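Local coordinates for protein purine nucleoside phosphorylase (Anopheles gambiae, PDB 2P4S) that catalyses the phosphorolysis of inosine, guanosine and their 2'-deoxy forms to free purine base and pentose 1-phosphate in the purine salvage pathway, at residues Phe133-Ile138 against Met164-Arg169; Val187-Gly192 against Arg314-Thr319; Ala263-Ile268 against Val360-Lys365; His308-Ala313 against Met318-Phe323. All blocks are in the same frame, centred on the assembly; numbering follows the deposited sequence.

Overall arrangement
Contact 1 comes first and closes a loop that holds strand 152-158 and the start of strand 161-167; it is complete before any other contact opens. Helix 178-191 follows and opens contact 2, whose other half lies 122 residues on, at the end of helix 307-315. Contact 3 crosses contact 2, since 263-268 falls inside that loop and 360-365 beyond it. Contact 4 is nested within contact 3, is a short helix-to-strand turn, and shares Met-318 and Thr-319 with contact 2. Contacts 1 and 4 meet in the salt bridge from Arg-169 NE to Glu-309 OE2 (2.8 Å). Contacts 2 and 3 tie helix to helix, contact 4 helix 307-315 to strand 319-329, and contact 1 two strand ends.

Contact 1: residues Phe133-Ile138 against Met164-Arg169; sequences FDYETI and MCMQGR. With PO4 (phosphate ion), chain D.
Tyr-135 spans this contact almost alone, sending its phenol across to the end of strand 161-167. Its OH donates to the carbonyl O of Gly-168 at 2.7 Å. The acceptor lies at the edge of the ring and in its plane, while the phenol oxygen is tilted 26° from the carbonyl plane. The ring gets there because CG stands opposite the Tyr-135 carbonyl carbon (chi1 -67°). Met-166 crosses the tyrosine at about a right angle and meets chiefly the hydroxyl: its CB is 3.4 Å from Tyr-135 OH, and a bend at chi3 (78°) brings its CE to 3.8 Å from the same oxygen. Met-166 CG also touches Tyr-135 CZ, from an oblique direction. The phenol oxygen is thus buried between a carbonyl and a thioether chain. Gly-168 takes a positive phi that favours glycine, and the chain turns there into Arg-169. Its side chain sets off away from the 133-138 segment, and NH1 of Arg-169 donates to O2 of the phosphate ion at 2.9 Å, with the oxygen near the guanidinium plane. A salt bridge to Glu-309 and a bond to the carbonyl of Thr-199 hold the other guanidinium nitrogens. Ser-118 N, Ala-201 N and Ser-305 OG also bind the anion. Tyr-135 thus bonds the backbone just before Arg-169, which is consistent with a second-shell role at the phosphate site of purine nucleoside phosphorylase.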
loop_
_atom_site.group_PDB
_atom_site.type_symbol
_atom_site.label_atom_id
_atom_site.label_comp_id
_atom_site.label_asym_id
_atom_site.label_seq_id
_atom_site.Cartn_x
_atom_site.Cartn_y
_atom_site.Cartn_z
ATOM N N PHE A 133 -7.834 2.506 34.451
ATOM C CA PHE A 133 -6.551 1.804 34.336
ATOM C C PHE A 133 -5.600 2.511 33.389
ATOM O O PHE A 133 -5.839 2.495 32.183
ATOM C CB PHE A 133 -6.715 0.374 33.816
ATOM C CG PHE A 133 -7.614 -0.483 34.630
ATOM C CD1 PHE A 133 -7.080 -1.363 35.583
ATOM C CD2 PHE A 133 -9.002 -0.443 34.437
ATOM C CE1 PHE A 133 -7.921 -2.182 36.334
ATOM C CE2 PHE A 133 -9.860 -1.242 35.189
ATOM C CZ PHE A 133 -9.323 -2.114 36.148
ATOM N N ASP A 134 -4.517 3.095 33.911
ATOM C CA ASP A 134 -3.470 3.610 33.035
ATOM C C ASP A 134 -2.996 2.491 32.137
ATOM O O ASP A 134 -2.854 1.360 32.605
ATOM C CB ASP A 134 -2.311 4.198 33.842
ATOM C CG ASP A 134 -2.656 5.550 34.434
ATOM O OD1 ASP A 134 -3.834 5.961 34.291
ATOM O OD2 ASP A 134 -1.770 6.203 35.047
ATOM N N TYR A 135 -2.792 2.785 30.841
ATOM C CA TYR A 135 -2.299 1.769 29.879
ATOM C C TYR A 135 -0.992 1.139 30.306
ATOM O O TYR A 135 -0.774 -0.031 30.043
ATOM C CB TYR A 135 -2.140 2.309 28.447
ATOM C CG TYR A 135 -3.450 2.697 27.738
ATOM C CD1 TYR A 135 -4.711 2.224 28.200
ATOM C CD2 TYR A 135 -3.426 3.527 26.601
ATOM C CE1 TYR A 135 -5.910 2.577 27.544
ATOM C CE2 TYR A 135 -4.606 3.893 25.937
ATOM C CZ TYR A 135 -5.831 3.428 26.418
ATOM O OH TYR A 135 -6.949 3.805 25.780
ATOM N N GLU A 136 -0.134 1.926 30.955
ATOM C CA GLU A 136 1.165 1.468 31.503
ATOM C C GLU A 136 1.066 0.239 32.429
ATOM O O GLU A 136 1.969 -0.586 32.453
ATOM C CB GLU A 136 1.844 2.604 32.304
ATOM C CG GLU A 136 2.467 3.717 31.460
ATOM C CD GLU A 136 1.436 4.690 30.739
ATOM O OE1 GLU A 136 0.220 4.781 31.107
ATOM O OE2 GLU A 136 1.881 5.382 29.785
ATOM N N THR A 137 -0.045 0.139 33.164
ATOM C CA THR A 137 -0.282 -0.896 34.155
ATOM C C THR A 137 -0.997 -2.129 33.629
ATOM O O THR A 137 -1.059 -3.146 34.308
ATOM C CB THR A 137 -1.092 -0.356 35.347
ATOM O OG1 THR A 137 -2.495 -0.373 35.032
ATOM C CG2 THR A 137 -0.671 1.028 35.731
ATOM N N ILE A 138 -1.553 -2.060 32.422
ATOM C CA ILE A 138 -2.269 -3.210 31.883
ATOM C C ILE A 138 -1.280 -4.191 31.206
ATOM O O ILE A 138 -0.502 -3.785 30.354
ATOM C CB ILE A 138 -3.422 -2.806 30.907
ATOM C CG1 ILE A 138 -4.351 -1.748 31.552
ATOM C CG2 ILE A 138 -4.226 -4.065 30.480
ATOM C CD1 ILE A 138 -5.287 -1.036 30.549
ATOM N N MET A 164 -17.056 0.714 28.469
ATOM C CA MET A 164 -15.617 0.538 28.569
ATOM C C MET A 164 -15.034 1.540 27.556
ATOM O O MET A 164 -15.290 1.455 26.361
ATOM C CB MET A 164 -15.289 -0.859 28.096
ATOM C CG MET A 164 -13.914 -1.291 28.410
ATOM S SD MET A 164 -13.717 -2.915 27.702
ATOM C CE MET A 164 -15.276 -3.606 27.896
ATOM N N CYS A 165 -14.235 2.470 28.035
ATOM C CA CYS A 165 -13.826 3.583 27.251
ATOM C C CYS A 165 -12.284 3.717 27.124
ATOM O O CYS A 165 -11.556 3.827 28.137
ATOM C CB CYS A 165 -14.499 4.788 27.873
ATOM S SG CYS A 165 -14.225 6.212 26.948
ATOM N N MET A 166 -11.776 3.605 25.890
ATOM C CA MET A 166 -10.384 3.924 25.583
ATOM C C MET A 166 -10.188 5.409 25.492
ATOM O O MET A 166 -10.528 6.040 24.489
ATOM C CB MET A 166 -9.911 3.276 24.301
ATOM C CG MET A 166 -9.450 1.856 24.482
ATOM S SD MET A 166 -8.974 1.155 22.887
ATOM C CE MET A 166 -7.331 1.842 22.583
ATOM N N GLN A 167 -9.661 5.980 26.559
ATOM C CA GLN A 167 -9.347 7.388 26.562
ATOM C C GLN A 167 -7.960 7.586 25.967
ATOM O O GLN A 167 -6.928 7.552 26.686
ATOM C CB GLN A 167 -9.411 7.944 27.971
ATOM C CG GLN A 167 -9.346 9.458 27.988
ATOM C CD GLN A 167 -9.337 10.007 29.407
ATOM O OE1 GLN A 167 -9.026 9.284 30.353
ATOM N NE2 GLN A 167 -9.667 11.284 29.554
ATOM N N GLY A 168 -7.936 7.829 24.651
ATOM C CA GLY A 168 -6.695 7.791 23.879
ATOM C C GLY A 168 -6.549 6.479 23.154
ATOM O O GLY A 168 -6.970 5.436 23.659
ATOM N N ARG A 169 -5.932 6.506 21.975
ATOM C CA ARG A 169 -5.719 5.279 21.205
ATOM C C ARG A 169 -4.274 5.175 20.674
ATOM O O ARG A 169 -3.414 5.995 21.034
ATOM C CB ARG A 169 -6.754 5.150 20.059
ATOM C CG ARG A 169 -6.633 6.229 18.967
ATOM C CD ARG A 169 -6.846 5.712 17.531
ATOM N NE ARG A 169 -8.197 5.219 17.247
ATOM C CZ ARG A 169 -9.281 5.990 17.190
ATOM N NH1 ARG A 169 -9.186 7.313 17.362
ATOM N NH2 ARG A 169 -10.468 5.433 16.938
HETATM P P PO4 D . -7.350 10.068 15.755
HETATM O O1 PO4 D . -8.558 10.857 16.146
HETATM O O2 PO4 D . -7.001 9.132 16.912
HETATM O O3 PO4 D . -7.554 9.222 14.554
HETATM O O4 PO4 D . -6.243 11.041 15.473
#

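Contact 2: residues Val187-Gly192 against Arg314-Thr319; sequences VMHLIG and RHCGMT
His-189 and Cys-316 bring the two backbones nearest, their CA atoms 7.0 Å apart, where the last turn of helix 178-191 meets the end of helix 307-315. Both helices end in the same way. Gly-192 and Gly-317 each take a positive phi, with two bonds back into the last turn, which defines a Schellman motif; one of these bonds runs from Gly-192 N to His-189 O at 2.7 Å. Beyond Gly-317 the chain extends toward strand 319-329. Between the two ends the imidazole of His-189 lies against Cys-316, which sits over one face of the ring. The Cys-316 CB is 4.0 Å from the ring centroid and 14° off its normal, a CH-pi contact, and SG lies 4.1 Å from the same centroid but 28° off the normal, a sulfur-aromatic contact shifted toward CG. Both torsions serve this overlap: the His-189 CG is anti to the backbone N (chi1 166°), which carries the ring toward the other helix end, and Cys-316 SG stands beside its own N. Met-318 continues the apolar surface, its SD 4.0 Å from His-189 CB and its CE 4.3 Å from Met-188 CB. Within its own segment, Arg-314 NH1 reaches Met-318 O at 2.7 Å; the acceptor lies in the guanidinium plane, whereas the donor stands above the carbonyl plane. Met-188 and Met-318 both touch Leu-196 of strand 195-204. The pairing joins two Schellman-capped helix ends over a strand of the alpha/beta phosphorylase fold.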
loop_
_atom_site.group_PDB
_atom_site.type_symbol
_atom_site.label_atom_id
_atom_site.label_comp_id
_atom_site.label_asym_id
_atom_site.label_seq_id
_atom_site.Cartn_x
_atom_site.Cartn_y
_atom_site.Cartn_z
ATOM N N VAL A 187 -9.940 -7.586 23.234
ATOM C CA VAL A 187 -10.159 -7.524 24.670
ATOM C C VAL A 187 -11.603 -7.080 25.039
ATOM O O VAL A 187 -12.249 -7.740 25.850
ATOM C CB VAL A 187 -9.091 -6.612 25.377
ATOM C CG1 VAL A 187 -9.385 -6.528 26.837
ATOM C CG2 VAL A 187 -7.686 -7.168 25.151
ATOM N N MET A 188 -12.092 -5.974 24.474
ATOM C CA MET A 188 -13.493 -5.568 24.637
ATOM C C MET A 188 -14.479 -6.732 24.374
ATOM O O MET A 188 -15.373 -6.986 25.169
ATOM C CB MET A 188 -13.833 -4.370 23.742
ATOM C CG MET A 188 -13.199 -3.029 24.116
ATOM S SD MET A 188 -13.419 -1.804 22.765
ATOM C CE MET A 188 -12.860 -0.337 23.611
ATOM N N HIS A 189 -14.295 -7.455 23.284
ATOM C CA HIS A 189 -15.121 -8.605 22.956
ATOM C C HIS A 189 -15.034 -9.687 24.060
ATOM O O HIS A 189 -16.061 -10.177 24.565
ATOM C CB HIS A 189 -14.650 -9.153 21.604
ATOM C CG HIS A 189 -15.162 -10.519 21.269
ATOM N ND1 HIS A 189 -16.495 -10.781 21.013
ATOM C CD2 HIS A 189 -14.501 -11.689 21.069
ATOM C CE1 HIS A 189 -16.634 -12.064 20.720
ATOM N NE2 HIS A 189 -15.436 -12.633 20.736
ATOM N N LEU A 190 -13.809 -10.068 24.422
ATOM C CA LEU A 190 -13.600 -11.100 25.430
ATOM C C LEU A 190 -14.248 -10.728 26.771
ATOM O O LEU A 190 -14.769 -11.578 27.461
ATOM C CB LEU A 190 -12.113 -11.378 25.602
ATOM C CG LEU A 190 -11.425 -12.101 24.454
ATOM C CD1 LEU A 190 -9.942 -12.296 24.810
ATOM C CD2 LEU A 190 -12.129 -13.440 24.113
ATOM N N ILE A 191 -14.225 -9.442 27.108
ATOM C CA ILE A 191 -14.953 -8.893 28.252
ATOM C C ILE A 191 -16.491 -8.924 28.108
ATOM O O ILE A 191 -17.186 -8.792 29.107
ATOM C CB ILE A 191 -14.444 -7.462 28.520
ATOM C CG1 ILE A 191 -13.042 -7.536 29.175
ATOM C CG2 ILE A 191 -15.474 -6.572 29.283
ATOM C CD1 ILE A 191 -12.329 -6.204 29.214
ATOM N N GLY A 192 -17.006 -9.072 26.876
ATOM C CA GLY A 192 -18.424 -9.088 26.613
ATOM C C GLY A 192 -19.040 -7.881 25.914
ATOM O O GLY A 192 -20.244 -7.832 25.798
ATOM N N ARG A 314 -15.674 -6.354 13.525
ATOM C CA ARG A 314 -16.573 -7.088 12.628
ATOM C C ARG A 314 -16.185 -8.536 12.618
ATOM O O ARG A 314 -17.033 -9.392 12.624
ATOM C CB ARG A 314 -16.495 -6.512 11.187
ATOM C CG ARG A 314 -17.147 -5.138 11.076
ATOM C CD ARG A 314 -18.563 -5.152 11.731
ATOM N NE ARG A 314 -19.514 -5.794 10.838
ATOM C CZ ARG A 314 -20.640 -6.405 11.208
ATOM N NH1 ARG A 314 -20.970 -6.485 12.503
ATOM N NH2 ARG A 314 -21.424 -6.955 10.259
ATOM N N HIS A 315 -14.884 -8.797 12.610
ATOM C CA HIS A 315 -14.353 -10.159 12.679
ATOM C C HIS A 315 -14.912 -10.967 13.854
ATOM O O HIS A 315 -15.288 -12.098 13.659
ATOM C CB HIS A 315 -12.809 -10.167 12.701
ATOM C CG HIS A 315 -12.214 -11.557 12.635
ATOM N ND1 HIS A 315 -11.445 -12.089 13.644
ATOM C CD2 HIS A 315 -12.320 -12.530 11.699
ATOM C CE1 HIS A 315 -11.092 -13.318 13.330
ATOM N NE2 HIS A 315 -11.598 -13.604 12.146
ATOM N N CYS A 316 -14.899 -10.371 15.036
ATOM C CA CYS A 316 -15.493 -10.843 16.299
ATOM C C CYS A 316 -17.015 -10.924 16.339
ATOM O O CYS A 316 -17.535 -11.331 17.362
ATOM C CB CYS A 316 -15.281 -9.765 17.392
ATOM S SG CYS A 316 -13.741 -9.538 17.896
ATOM N N GLY A 317 -17.706 -10.391 15.330
ATOM C CA GLY A 317 -19.178 -10.348 15.289
ATOM C C GLY A 317 -19.766 -9.158 16.025
ATOM O O GLY A 317 -20.951 -9.168 16.349
ATOM N N MET A 318 -18.964 -8.140 16.343
ATOM C CA MET A 318 -19.486 -6.923 17.046
ATOM C C MET A 318 -20.266 -5.981 16.115
ATOM O O MET A 318 -19.969 -5.917 14.908
ATOM C CB MET A 318 -18.364 -6.144 17.726
ATOM C CG MET A 318 -17.700 -6.933 18.848
ATOM S SD MET A 318 -16.180 -6.137 19.445
ATOM C CE MET A 318 -16.618 -4.791 20.549
ATOM N N THR A 319 -21.260 -5.281 16.671
ATOM C CA THR A 319 -21.971 -4.215 15.947
ATOM C C THR A 319 -21.177 -2.919 16.091
ATOM O O THR A 319 -20.722 -2.618 17.184
ATOM C CB THR A 319 -23.419 -4.037 16.458
ATOM O OG1 THR A 319 -24.099 -5.280 16.251
ATOM C CG2 THR A 319 -24.176 -2.934 15.692
#

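Contact 3: residues Ala263-Ile268 against Val360-Lys365; sequences ARQIGI and VSRIVK
Arg-362 NH1 donates to Gln-265 OE1 at 3.3 Å, a long bond that is fairly straight at nitrogen (N-H...acceptor angle 150°). At oxygen the geometry is less favourable: OE1 lies in the guanidinium plane, but the donor stands 48° out of the amide carbonyl plane and is not on a lone pair. The planes of the two flat groups are 59° apart. Both side chains are nearly extended, and they cross obliquely. NH1 also passes alongside the aliphatic base of the glutamine, 3.8 Å from Gln-265 CB.

Ile-266 meets the same guanidinium from one face. Its CG2 methyl stands over the centre of the group, 3.7 Å from Arg-362 CZ, so the arginine is touched at an edge by an amide oxygen and on a face by a methyl. In this isoleucine CG1 is lodged between the backbone N and the carbonyl carbon, which puts CG2 beside the N and facing the arginine. The stronger polar partner of Arg-362 is Glu-358, one turn earlier in its own helix, whose OE2 forms a salt bridge with NE; that bridge probably fixes the rotation of the guanidinium.

The backbone of 263-268 ends its helix with a Schellman motif, in which Ile-268 N bonds to Ala-263 O and Gly-267 N to Arg-264 O. Here, on the surface, the end of helix 253-265 rests on helix 353-370. Ile-266 and Ile-268 both touch Phe-359 of that helix, while Val-360 and Val-364 turn to strands 152-158 and 161-167.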
loop_
_atom_site.group_PDB
_atom_site.type_symbol
_atom_site.label_atom_id
_atom_site.label_comp_id
_atom_site.label_asym_id
_atom_site.label_seq_id
_atom_site.Cartn_x
_atom_site.Cartn_y
_atom_site.Cartn_z
ATOM N N ALA A 263 -29.267 13.907 16.330
ATOM C CA ALA A 263 -28.715 15.188 15.868
ATOM C C ALA A 263 -29.769 16.259 15.911
ATOM O O ALA A 263 -29.503 17.369 16.385
ATOM C CB ALA A 263 -28.128 15.082 14.436
ATOM N N ARG A 264 -30.964 15.954 15.391
ATOM C CA ARG A 264 -32.028 16.963 15.443
ATOM C C ARG A 264 -32.556 17.233 16.891
ATOM O O ARG A 264 -32.818 18.393 17.242
ATOM C CB ARG A 264 -33.171 16.666 14.430
ATOM C CG ARG A 264 -34.103 17.848 14.327
ATOM C CD ARG A 264 -35.041 17.833 13.168
ATOM N NE ARG A 264 -35.982 18.930 13.308
ATOM C CZ ARG A 264 -37.216 18.923 12.820
ATOM N NH1 ARG A 264 -37.718 17.862 12.155
ATOM N NH2 ARG A 264 -37.963 19.993 13.017
ATOM N N GLN A 265 -32.698 16.190 17.719
ATOM C CA GLN A 265 -33.075 16.375 19.149
ATOM C C GLN A 265 -32.163 17.348 19.894
ATOM O O GLN A 265 -32.638 18.119 20.712
ATOM C CB GLN A 265 -33.100 15.057 19.916
ATOM C CG GLN A 265 -34.154 14.039 19.432
ATOM C CD GLN A 265 -33.891 12.642 20.034
ATOM O OE1 GLN A 265 -32.842 12.398 20.691
ATOM N NE2 GLN A 265 -34.843 11.718 19.827
ATOM N N ILE A 266 -30.858 17.329 19.596
ATOM C CA ILE A 266 -29.903 18.145 20.350
ATOM C C ILE A 266 -29.443 19.406 19.602
ATOM O O ILE A 266 -28.597 20.167 20.081
ATOM C CB ILE A 266 -28.737 17.292 20.927
ATOM C CG1 ILE A 266 -27.845 16.741 19.791
ATOM C CG2 ILE A 266 -29.345 16.183 21.808
ATOM C CD1 ILE A 266 -26.613 15.982 20.259
ATOM N N GLY A 267 -30.045 19.648 18.452
ATOM C CA GLY A 267 -29.840 20.923 17.765
ATOM C C GLY A 267 -28.619 20.990 16.869
ATOM O O GLY A 267 -28.196 22.073 16.526
ATOM N N ILE A 268 -28.050 19.845 16.490
ATOM C CA ILE A 268 -26.845 19.833 15.639
ATOM C C ILE A 268 -27.022 19.249 14.211
ATOM O O ILE A 268 -26.034 18.867 13.559
ATOM C CB ILE A 268 -25.652 19.106 16.330
ATOM C CG1 ILE A 268 -25.982 17.613 16.553
ATOM C CG2 ILE A 268 -25.188 19.910 17.601
ATOM C CD1 ILE A 268 -24.767 16.742 16.838
ATOM N N VAL A 360 -22.959 11.064 22.039
ATOM C CA VAL A 360 -22.539 9.684 22.300
ATOM C C VAL A 360 -23.406 8.965 23.367
ATOM O O VAL A 360 -23.728 7.775 23.250
ATOM C CB VAL A 360 -21.027 9.596 22.633
ATOM C CG1 VAL A 360 -20.646 8.171 23.146
ATOM C CG2 VAL A 360 -20.210 9.941 21.367
ATOM N N SER A 361 -23.752 9.713 24.398
ATOM C CA SER A 361 -24.601 9.246 25.486
ATOM C C SER A 361 -26.001 8.802 25.019
ATOM O O SER A 361 -26.511 7.746 25.422
ATOM C CB SER A 361 -24.665 10.390 26.512
ATOM O OG SER A 361 -25.497 10.037 27.557
ATOM N N ARG A 362 -26.603 9.572 24.117
ATOM C CA ARG A 362 -27.849 9.153 23.454
ATOM C C ARG A 362 -27.754 7.932 22.539
ATOM O O ARG A 362 -28.689 7.132 22.527
ATOM C CB ARG A 362 -28.503 10.330 22.765
ATOM C CG ARG A 362 -28.884 11.364 23.764
ATOM C CD ARG A 362 -29.867 12.351 23.257
ATOM N NE ARG A 362 -30.090 13.387 24.275
ATOM C CZ ARG A 362 -31.168 14.170 24.331
ATOM N NH1 ARG A 362 -32.122 14.059 23.404
ATOM N NH2 ARG A 362 -31.275 15.089 25.291
ATOM N N ILE A 363 -26.641 7.764 21.791
ATOM C CA ILE A 363 -26.407 6.493 21.055
ATOM C C ILE A 363 -26.300 5.266 21.945
ATOM O O ILE A 363 -26.903 4.233 21.661
ATOM C CB ILE A 363 -25.187 6.540 20.060
ATOM C CG1 ILE A 363 -25.634 7.166 18.726
ATOM C CG2 ILE A 363 -24.691 5.121 19.680
ATOM C CD1 ILE A 363 -25.071 8.530 18.598
ATOM N N VAL A 364 -25.527 5.373 23.014
ATOM C CA VAL A 364 -25.349 4.255 23.954
ATOM C C VAL A 364 -26.708 3.916 24.607
ATOM O O VAL A 364 -27.062 2.721 24.791
ATOM C CB VAL A 364 -24.270 4.634 25.029
ATOM C CG1 VAL A 364 -24.279 3.643 26.206
ATOM C CG2 VAL A 364 -22.905 4.710 24.393
ATOM N N LYS A 365 -27.457 4.967 24.965
ATOM C CA LYS A 365 -28.807 4.789 25.511
ATOM C C LYS A 365 -29.723 4.042 24.532
ATOM O O LYS A 365 -30.457 3.152 24.935
ATOM C CB LYS A 365 -29.380 6.140 25.928
ATOM C CG LYS A 365 -30.908 6.165 26.218
ATOM C CD LYS A 365 -31.406 7.640 26.177
ATOM C CE LYS A 365 -32.716 7.818 26.981
ATOM N NZ LYS A 365 -33.911 7.405 26.188
#

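Contact 4: residues His308-Ala313 against Met318-Phe323; sequences HEIITA and MTCFAF
Ala-313 and Ile-310, a turn apart on one helix, pack on Cys-320 of the strand that follows it, an alpha-beta unit of the mixed-sheet phosphorylase fold. Helix 308-313 and strand 319-323 run nearly antiparallel, with 161° between their directions and 8.8 Å between their axes at the closest approach. On the strand, Cys-320 and Ala-322 turn CB toward the helix, while Thr-319 and Phe-321 point away.

Ile-310 does not aim its CB at the strand, yet its end comes nearer. CG1 stands anti to the carbonyl carbon, and the turn at chi2 (-76°) brings CD1 against the strand, 3.8 Å from Cys-320 CB and 4.2 Å from Ala-322 CB. That one methyl therefore lies against two successive inward-facing residues. The sulfur of Cys-320, set beside its backbone N, lies 3.5 Å from Ala-313 CB. Cys-320 is thus touched from two places on the helix: Ile-310 CD1 meets both its CB and its SG, while Ala-313 CB meets SG, the short alanine side chain allowing the close approach.

The neighbouring Glu-309 carries a salt bridge to Arg-169 of the phosphate site, so the helix packed here also supplies a second-shell partner of that site. Thr-312 turns back on its own helix, its OG1 bonding to His-308 O, which also accepts from Thr-312 N. Across the connection, just ahead of the strand, Met-318 N donates to Ala-313 O at 2.9 Å, with an N-H...acceptor angle of 152° and the nitrogen tilted from the carbonyl plane.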
loop_
_atom_site.group_PDB
_atom_site.type_symbol
_atom_site.label_atom_id
_atom_site.label_comp_id
_atom_site.label_asym_id
_atom_site.label_seq_id
_atom_site.Cartn_x
_atom_site.Cartn_y
_atom_site.Cartn_z
ATOM N N HIS A 308 -8.996 -0.413 10.934
ATOM C CA HIS A 308 -8.495 -1.711 11.428
ATOM C C HIS A 308 -9.115 -2.106 12.752
ATOM O O HIS A 308 -9.283 -3.284 13.016
ATOM C CB HIS A 308 -6.936 -1.706 11.523
ATOM C CG HIS A 308 -6.372 -0.453 12.118
ATOM N ND1 HIS A 308 -6.168 0.696 11.383
ATOM C CD2 HIS A 308 -6.023 -0.150 13.395
ATOM C CE1 HIS A 308 -5.720 1.654 12.183
ATOM N NE2 HIS A 308 -5.656 1.171 13.413
ATOM N N GLU A 309 -9.444 -1.136 13.592
ATOM C CA GLU A 309 -10.279 -1.398 14.773
ATOM C C GLU A 309 -11.691 -1.943 14.405
ATOM O O GLU A 309 -12.193 -2.919 14.999
ATOM C CB GLU A 309 -10.414 -0.101 15.604
ATOM C CG GLU A 309 -9.097 0.414 16.190
ATOM C CD GLU A 309 -9.092 1.929 16.411
ATOM O OE1 GLU A 309 -10.142 2.581 16.223
ATOM O OE2 GLU A 309 -8.035 2.484 16.795
ATOM N N ILE A 310 -12.351 -1.252 13.478
ATOM C CA ILE A 310 -13.619 -1.699 12.911
ATOM C C ILE A 310 -13.542 -3.081 12.266
ATOM O O ILE A 310 -14.414 -3.888 12.467
ATOM C CB ILE A 310 -14.183 -0.632 11.900
ATOM C CG1 ILE A 310 -14.478 0.695 12.651
ATOM C CG2 ILE A 310 -15.439 -1.166 11.196
ATOM C CD1 ILE A 310 -15.798 0.686 13.530
ATOM N N ILE A 311 -12.496 -3.372 11.504
ATOM C CA ILE A 311 -12.365 -4.676 10.860
ATOM C C ILE A 311 -12.207 -5.804 11.897
ATOM O O ILE A 311 -12.793 -6.902 11.781
ATOM C CB ILE A 311 -11.160 -4.643 9.887
ATOM C CG1 ILE A 311 -11.512 -3.842 8.636
ATOM C CG2 ILE A 311 -10.696 -6.030 9.483
ATOM C CD1 ILE A 311 -10.339 -3.749 7.628
ATOM N N THR A 312 -11.407 -5.532 12.919
ATOM C CA THR A 312 -11.279 -6.459 14.059
ATOM C C THR A 312 -12.621 -6.665 14.785
ATOM O O THR A 312 -12.958 -7.769 15.150
ATOM C CB THR A 312 -10.196 -5.942 15.023
ATOM O OG1 THR A 312 -8.963 -5.772 14.286
ATOM C CG2 THR A 312 -10.003 -6.907 16.176
ATOM N N ALA A 313 -13.374 -5.593 15.002
ATOM C CA ALA A 313 -14.685 -5.673 15.633
ATOM C C ALA A 313 -15.641 -6.555 14.832
ATOM O O ALA A 313 -16.317 -7.407 15.381
ATOM C CB ALA A 313 -15.275 -4.306 15.806
ATOM N N MET A 318 -18.964 -8.140 16.343
ATOM C CA MET A 318 -19.486 -6.923 17.046
ATOM C C MET A 318 -20.266 -5.981 16.115
ATOM O O MET A 318 -19.969 -5.917 14.908
ATOM C CB MET A 318 -18.364 -6.144 17.726
ATOM C CG MET A 318 -17.700 -6.933 18.848
ATOM S SD MET A 318 -16.180 -6.137 19.445
ATOM C CE MET A 318 -16.618 -4.791 20.549
ATOM N N THR A 319 -21.260 -5.281 16.671
ATOM C CA THR A 319 -21.971 -4.215 15.947
ATOM C C THR A 319 -21.177 -2.919 16.091
ATOM O O THR A 319 -20.722 -2.618 17.184
ATOM C CB THR A 319 -23.419 -4.037 16.458
ATOM O OG1 THR A 319 -24.099 -5.280 16.251
ATOM C CG2 THR A 319 -24.176 -2.934 15.692
ATOM N N CYS A 320 -21.009 -2.187 14.984
ATOM C CA CYS A 320 -20.144 -1.010 14.927
ATOM C C CYS A 320 -20.879 0.259 14.530
ATOM O O CYS A 320 -21.728 0.238 13.624
ATOM C CB CYS A 320 -19.004 -1.226 13.926
ATOM S SG CYS A 320 -17.908 -2.618 14.303
ATOM N N PHE A 321 -20.542 1.342 15.240
ATOM C CA PHE A 321 -20.990 2.680 14.956
ATOM C C PHE A 321 -19.704 3.519 15.019
ATOM O O PHE A 321 -18.848 3.291 15.881
ATOM C CB PHE A 321 -22.006 3.174 16.013
ATOM C CG PHE A 321 -22.382 4.616 15.843
ATOM C CD1 PHE A 321 -21.933 5.584 16.749
ATOM C CD2 PHE A 321 -23.141 5.034 14.720
ATOM C CE1 PHE A 321 -22.220 6.934 16.567
ATOM C CE2 PHE A 321 -23.458 6.398 14.517
ATOM C CZ PHE A 321 -23.016 7.353 15.446
ATOM N N ALA A 322 -19.537 4.446 14.089
ATOM C CA ALA A 322 -18.353 5.298 14.090
ATOM C C ALA A 322 -18.618 6.669 13.488
ATOM O O ALA A 322 -19.444 6.798 12.591
ATOM C CB ALA A 322 -17.202 4.604 13.330
ATOM N N PHE A 323 -17.917 7.685 13.988
ATOM C CA PHE A 323 -17.935 9.017 13.390
ATOM C C PHE A 323 -16.593 9.721 13.445
ATOM O O PHE A 323 -15.771 9.425 14.304
ATOM C CB PHE A 323 -19.010 9.918 13.999
ATOM C CG PHE A 323 -18.853 10.178 15.464
ATOM C CD1 PHE A 323 -18.099 11.258 15.916
ATOM C CD2 PHE A 323 -19.508 9.387 16.399
ATOM C CE1 PHE A 323 -17.987 11.533 17.245
ATOM C CE2 PHE A 323 -19.390 9.663 17.752
ATOM C CZ PHE A 323 -18.637 10.750 18.169
#